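Local coordinates for catalytic domain of the nuclear inclusion protein A (nia) (Tobacco etch virus, PDB 1LVM) that cleaves the viral polyprotein at specific sites as a chymotrypsin-like cysteine protease, here in complex with its peptide product, at residues F147-I152 with N184-S189; P111-R116 with C138-S143. The protein carries 1 engineered substitution. All coordinates share one frame; numbering follows the deposited sequence.

Contact 1: F147-I152 with N184-S189; sequences FWKHWI and NNYFTS
The ring of Phe187 takes Trp148 CB over one face, a CH-pi contact with the carbon 3.6 Å from the ring centroid. At the edge of the same ring, near its plane, sits His150 ND1. The His150 ring is covered in a similar way: Asn185 CB lies over one face, 3.5 Å from the centroid of that ring. The Trp148 and Phe187 side chains run side by side and point the same way. Phe187 gets there with chi1 at 70°, which sets CG between the backbone N and carbonyl carbon and brings the ring against Trp148 CB. ND1 of His150 is buried with no polar partner. NE2 makes a weak bond to Ile152 O.

On the face that carries Lys149, CG of Lys149 meets Tyr186 CE2 at 3.8 Å. The phenol OH of Tyr186 bonds an acidic side chain of the bound peptide, and so does Asn184 ND2. OD1 of Asn184 accepts a hydrogen bond from a water that in turn takes the N-H of Trp151 NE1.

The backbones pair antiparallel. Trp148 and Phe187 form a hydrogen-bonded pair, with both N-to-O distances (Trp148 N to Phe187 O, Phe187 N to Trp148 O) at 2.8 Å. His150 N bonds Asn185 O at 3.0 Å, and the return bond from Asn185 N to His150 O is weak.

Strands 147-150 and 185-189 are adjacent strands of the six-stranded antiparallel barrel of this chymotrypsin-type protease. Strand 130-142 flanks 147-150, and strand 171-179 flanks 185-189. Phe187 and Ile152 both reach Leu163 of strand 162-165, while Phe187 and His150 pack on Ile117 of strand 116-123.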
# COMPACT_ATOMS: atom_id res chain seq x y z
N PHE A 147 -12.30 4.40 1.58
CA PHE A 147 -11.85 3.21 2.26
C PHE A 147 -12.83 2.09 1.86
O PHE A 147 -14.04 2.35 1.65
CB PHE A 147 -11.92 3.36 3.78
CG PHE A 147 -10.87 4.24 4.36
CD1 PHE A 147 -9.57 3.75 4.55
CD2 PHE A 147 -11.17 5.54 4.76
CE1 PHE A 147 -8.58 4.54 5.16
CE2 PHE A 147 -10.20 6.34 5.35
CZ PHE A 147 -8.90 5.84 5.55
N TRP A 148 -12.29 0.88 1.72
CA TRP A 148 -13.10 -0.34 1.42
C TRP A 148 -12.84 -1.31 2.55
O TRP A 148 -11.77 -1.35 3.12
CB TRP A 148 -12.73 -0.99 0.09
CG TRP A 148 -13.37 -0.31 -1.06
CD1 TRP A 148 -13.29 1.03 -1.37
CD2 TRP A 148 -14.21 -0.91 -2.06
NE1 TRP A 148 -14.02 1.28 -2.48
CE2 TRP A 148 -14.60 0.11 -2.93
CE3 TRP A 148 -14.68 -2.23 -2.28
CZ2 TRP A 148 -15.43 -0.12 -4.01
CZ3 TRP A 148 -15.52 -2.47 -3.40
CH2 TRP A 148 -15.88 -1.42 -4.24
N LYS A 149 -13.87 -2.08 2.91
CA LYS A 149 -13.75 -3.06 3.98
C LYS A 149 -13.16 -4.37 3.48
O LYS A 149 -13.44 -4.81 2.36
CB LYS A 149 -15.18 -3.40 4.52
CG LYS A 149 -16.04 -2.19 5.06
CD LYS A 149 -17.51 -2.67 5.59
CE LYS A 149 -18.50 -1.55 6.03
NZ LYS A 149 -19.94 -2.07 6.32
N HIS A 150 -12.41 -5.03 4.36
CA HIS A 150 -11.91 -6.34 4.00
C HIS A 150 -11.83 -7.10 5.30
O HIS A 150 -11.80 -6.48 6.38
CB HIS A 150 -10.56 -6.27 3.22
CG HIS A 150 -9.34 -6.12 4.07
ND1 HIS A 150 -8.63 -4.93 4.16
CD2 HIS A 150 -8.69 -7.01 4.87
CE1 HIS A 150 -7.60 -5.10 4.99
NE2 HIS A 150 -7.62 -6.35 5.43
N TRP A 151 -11.87 -8.45 5.22
CA TRP A 151 -11.80 -9.27 6.43
C TRP A 151 -10.58 -10.19 6.49
O TRP A 151 -10.65 -11.34 6.92
CB TRP A 151 -13.13 -10.06 6.56
CG TRP A 151 -14.28 -9.14 6.84
CD1 TRP A 151 -14.76 -8.81 8.07
CD2 TRP A 151 -15.07 -8.39 5.88
NE1 TRP A 151 -15.80 -7.90 7.94
CE2 TRP A 151 -16.02 -7.64 6.61
CE3 TRP A 151 -15.08 -8.29 4.50
CZ2 TRP A 151 -16.95 -6.81 6.01
CZ3 TRP A 151 -16.01 -7.45 3.89
CH2 TRP A 151 -16.93 -6.73 4.65
N ILE A 152 -9.43 -9.68 6.05
CA ILE A 152 -8.19 -10.44 6.15
C ILE A 152 -7.40 -10.07 7.40
O ILE A 152 -7.14 -8.89 7.61
CB ILE A 152 -7.33 -10.20 4.91
CG1 ILE A 152 -8.15 -10.65 3.70
CG2 ILE A 152 -5.95 -10.91 5.06
CD1 ILE A 152 -7.63 -10.17 2.30
N ASN A 184 -12.74 -5.11 12.19
CA ASN A 184 -13.10 -4.74 10.78
C ASN A 184 -11.86 -4.05 10.19
O ASN A 184 -11.37 -3.16 10.82
CB ASN A 184 -14.22 -3.72 10.73
CG ASN A 184 -15.49 -4.30 11.18
OD1 ASN A 184 -15.82 -5.43 10.84
ND2 ASN A 184 -16.23 -3.54 11.96
N ASN A 185 -11.44 -4.44 8.99
CA ASN A 185 -10.23 -3.86 8.38
C ASN A 185 -10.61 -3.01 7.19
O ASN A 185 -11.68 -3.21 6.59
CB ASN A 185 -9.25 -4.98 8.00
CG ASN A 185 -8.54 -5.59 9.24
OD1 ASN A 185 -8.07 -6.73 9.21
ND2 ASN A 185 -8.48 -4.82 10.30
N TYR A 186 -9.76 -2.05 6.86
CA TYR A 186 -10.04 -1.14 5.79
C TYR A 186 -8.80 -0.88 4.91
O TYR A 186 -7.71 -0.70 5.43
CB TYR A 186 -10.48 0.22 6.37
CG TYR A 186 -11.84 0.14 7.15
CD1 TYR A 186 -11.88 -0.26 8.51
CD2 TYR A 186 -13.03 0.44 6.53
CE1 TYR A 186 -13.10 -0.35 9.20
CE2 TYR A 186 -14.28 0.34 7.22
CZ TYR A 186 -14.29 -0.05 8.54
OH TYR A 186 -15.54 -0.12 9.19
N PHE A 187 -9.02 -0.87 3.60
CA PHE A 187 -7.90 -0.52 2.73
C PHE A 187 -8.30 0.74 1.96
O PHE A 187 -9.48 1.08 1.80
CB PHE A 187 -7.54 -1.71 1.78
CG PHE A 187 -8.54 -2.03 0.68
CD1 PHE A 187 -8.52 -1.39 -0.53
CD2 PHE A 187 -9.47 -3.11 0.86
CE1 PHE A 187 -9.40 -1.79 -1.57
CE2 PHE A 187 -10.33 -3.52 -0.14
CZ PHE A 187 -10.30 -2.87 -1.37
N THR A 188 -7.29 1.45 1.48
CA THR A 188 -7.54 2.62 0.70
C THR A 188 -7.59 2.15 -0.74
O THR A 188 -6.65 1.49 -1.24
CB THR A 188 -6.37 3.62 0.87
OG1 THR A 188 -6.34 4.06 2.24
CG2 THR A 188 -6.51 4.80 -0.07
N SER A 189 -8.70 2.43 -1.39
CA SER A 189 -8.90 2.06 -2.75
C SER A 189 -8.01 2.80 -3.78
O SER A 189 -7.60 3.97 -3.61
CB SER A 189 -10.38 2.27 -3.16
OG SER A 189 -10.71 3.66 -3.09
O HOH W 1 -17.88 -6.91 9.59

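Contact 2: P111-R116 with C138-S143; sequences PQREER and CTFPSS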
# COMPACT_ATOMS: atom_id res chain seq x y z
N PRO A 111 -11.54 -1.08 -7.04
CA PRO A 111 -12.14 -2.32 -6.56
C PRO A 111 -13.60 -2.38 -7.06
O PRO A 111 -14.14 -1.37 -7.45
CB PRO A 111 -12.02 -2.22 -5.04
CG PRO A 111 -11.93 -0.75 -4.75
CD PRO A 111 -11.13 -0.19 -5.92
N GLN A 112 -14.19 -3.56 -7.07
CA GLN A 112 -15.56 -3.77 -7.52
C GLN A 112 -16.31 -4.42 -6.40
O GLN A 112 -15.85 -5.35 -5.76
CB GLN A 112 -15.53 -4.65 -8.78
CG GLN A 112 -14.85 -3.86 -9.92
CD GLN A 112 -14.54 -4.68 -11.17
OE1 GLN A 112 -14.85 -5.88 -11.24
NE2 GLN A 112 -13.91 -4.03 -12.15
N ARG A 113 -17.48 -3.90 -6.13
CA ARG A 113 -18.26 -4.43 -5.01
C ARG A 113 -18.40 -5.97 -5.00
O ARG A 113 -18.63 -6.63 -6.03
CB ARG A 113 -19.66 -3.75 -5.07
CG ARG A 113 -20.49 -4.04 -3.88
CD ARG A 113 -21.98 -3.81 -4.18
NE ARG A 113 -22.73 -3.73 -2.93
CZ ARG A 113 -22.80 -2.63 -2.19
NH1 ARG A 113 -22.18 -1.54 -2.60
NH2 ARG A 113 -23.41 -2.65 -1.01
N GLU A 114 -18.21 -6.53 -3.83
CA GLU A 114 -18.34 -7.95 -3.64
C GLU A 114 -17.25 -8.83 -4.26
O GLU A 114 -17.29 -10.05 -4.12
CB GLU A 114 -19.76 -8.35 -4.09
CG GLU A 114 -20.30 -9.54 -3.35
CD GLU A 114 -21.80 -9.45 -3.07
OE1 GLU A 114 -22.55 -8.89 -3.91
OE2 GLU A 114 -22.21 -9.96 -2.01
N GLU A 115 -16.25 -8.23 -4.89
CA GLU A 115 -15.25 -9.11 -5.48
C GLU A 115 -14.31 -9.72 -4.44
O GLU A 115 -14.14 -9.22 -3.31
CB GLU A 115 -14.45 -8.37 -6.56
CG GLU A 115 -13.48 -7.37 -6.02
CD GLU A 115 -12.58 -6.82 -7.13
OE1 GLU A 115 -12.18 -7.58 -8.04
OE2 GLU A 115 -12.29 -5.63 -7.11
N ARG A 116 -13.70 -10.83 -4.84
CA ARG A 116 -12.78 -11.55 -3.98
C ARG A 116 -11.34 -11.03 -4.08
O ARG A 116 -10.82 -10.91 -5.18
CB ARG A 116 -12.74 -13.05 -4.35
CG ARG A 116 -14.14 -13.74 -4.17
CD ARG A 116 -14.12 -15.17 -4.75
NE ARG A 116 -13.29 -16.08 -3.94
CZ ARG A 116 -13.67 -16.67 -2.80
NH1 ARG A 116 -14.89 -16.47 -2.30
NH2 ARG A 116 -12.82 -17.46 -2.15
N CYS A 138 -14.21 -11.15 0.65
CA CYS A 138 -14.97 -10.32 -0.29
C CYS A 138 -14.75 -8.85 0.23
O CYS A 138 -14.19 -8.63 1.31
CB CYS A 138 -16.46 -10.68 -0.32
SG CYS A 138 -16.79 -12.29 -1.14
N THR A 139 -15.18 -7.86 -0.54
CA THR A 139 -14.96 -6.47 -0.18
C THR A 139 -16.10 -5.60 -0.59
O THR A 139 -16.79 -5.90 -1.59
CB THR A 139 -13.61 -5.96 -0.82
OG1 THR A 139 -13.27 -4.67 -0.31
CG2 THR A 139 -13.68 -5.92 -2.35
N PHE A 140 -16.31 -4.53 0.20
CA PHE A 140 -17.34 -3.54 -0.04
C PHE A 140 -16.89 -2.15 0.30
O PHE A 140 -16.06 -1.98 1.20
CB PHE A 140 -18.59 -3.83 0.82
CG PHE A 140 -19.14 -5.19 0.64
CD1 PHE A 140 -18.58 -6.26 1.35
CD2 PHE A 140 -20.26 -5.40 -0.19
CE1 PHE A 140 -19.13 -7.53 1.25
CE2 PHE A 140 -20.83 -6.68 -0.31
CZ PHE A 140 -20.26 -7.74 0.42
N PRO A 141 -17.44 -1.12 -0.39
CA PRO A 141 -16.99 0.22 -0.02
C PRO A 141 -17.56 0.64 1.31
O PRO A 141 -18.71 0.31 1.64
CB PRO A 141 -17.56 1.10 -1.10
CG PRO A 141 -18.84 0.39 -1.43
CD PRO A 141 -18.40 -1.05 -1.50
N SER A 142 -16.78 1.38 2.06
CA SER A 142 -17.26 1.97 3.31
C SER A 142 -17.50 3.45 2.91
O SER A 142 -16.55 4.16 2.60
CB SER A 142 -16.21 1.90 4.40
OG SER A 142 -16.72 2.61 5.53
N SER A 143 -18.75 3.91 2.88
CA SER A 143 -19.09 5.30 2.47
C SER A 143 -18.95 5.57 1.00
O SER A 143 -19.44 4.84 0.14
CB SER A 143 -18.22 6.36 3.14
OG SER A 143 -18.38 6.43 4.56
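Glu114 N donates to Thr139 O at 2.7 Å, tying a type II beta turn, Gln112 to Glu115, to strand 130-142 of the chymotrypsin-like barrel. The turn is closed by Glu115 N to Gln112 O. Its Glu115 side chain folds back: chi1 is 74°, and the chain is extended beyond CG, which carries OE2 to Gln112 N at 2.8 Å. The N-H meets the carboxylate from above its plane. OE1 of the same group forms a salt bridge with Arg109 and a hydrogen bond with Ser165. Both oxygens are therefore held, and the carboxylate has little freedom to rotate.

Arg113 and Glu114 reach to the Phe140 ring. Arg113 runs extended from CG to NE, and its CG lies 3.9 Å from Phe140 CD2. CD2 also lies over one face of the guanidinium, whose plane is steeply inclined to the ring, at 78°. Further out, Arg113 NH1 meets Pro141 CD. Glu114 lies alongside Phe140, bent at chi2 (143°), with OE2 at the ring edge, 3.8 Å from CZ.

The OG1 of Thr139 is bonded to Lys149, while its methyl packs against the turn. There CG2 of Thr139 lies 4.0 Å from CG of Glu115 and 3.5 Å from Glu115 O. The same carbonyl oxygen of Glu115 receives a CA-H...O contact from Cys138 CA at 3.3 Å.

Overall arrangement
Contact 1 and contact 2 belong to the same six-stranded barrel, and their centres lie 9 Å apart. They meet where strand 130-142 pairs with strand 147-150, the next strand in the chain. Lys149 makes two of the links: its N lies 2.8 Å from Phe140 O, and its O lies 2.7 Å from Thr139 OG1, both probable hydrogen bonds. Thr139 OG1 also packs on Phe187 CE2, at 3.2 Å. Pro111, at the start of segment 111-116, touches Trp148, Phe187 and Ser189. The bound peptide is held by contact 1, through Asn184 and Tyr186. Ser142 bonds His222, whose ring meets Tyr186 edge-to-face, so the far end of segment 138-143 probably lies near the peptide-binding side.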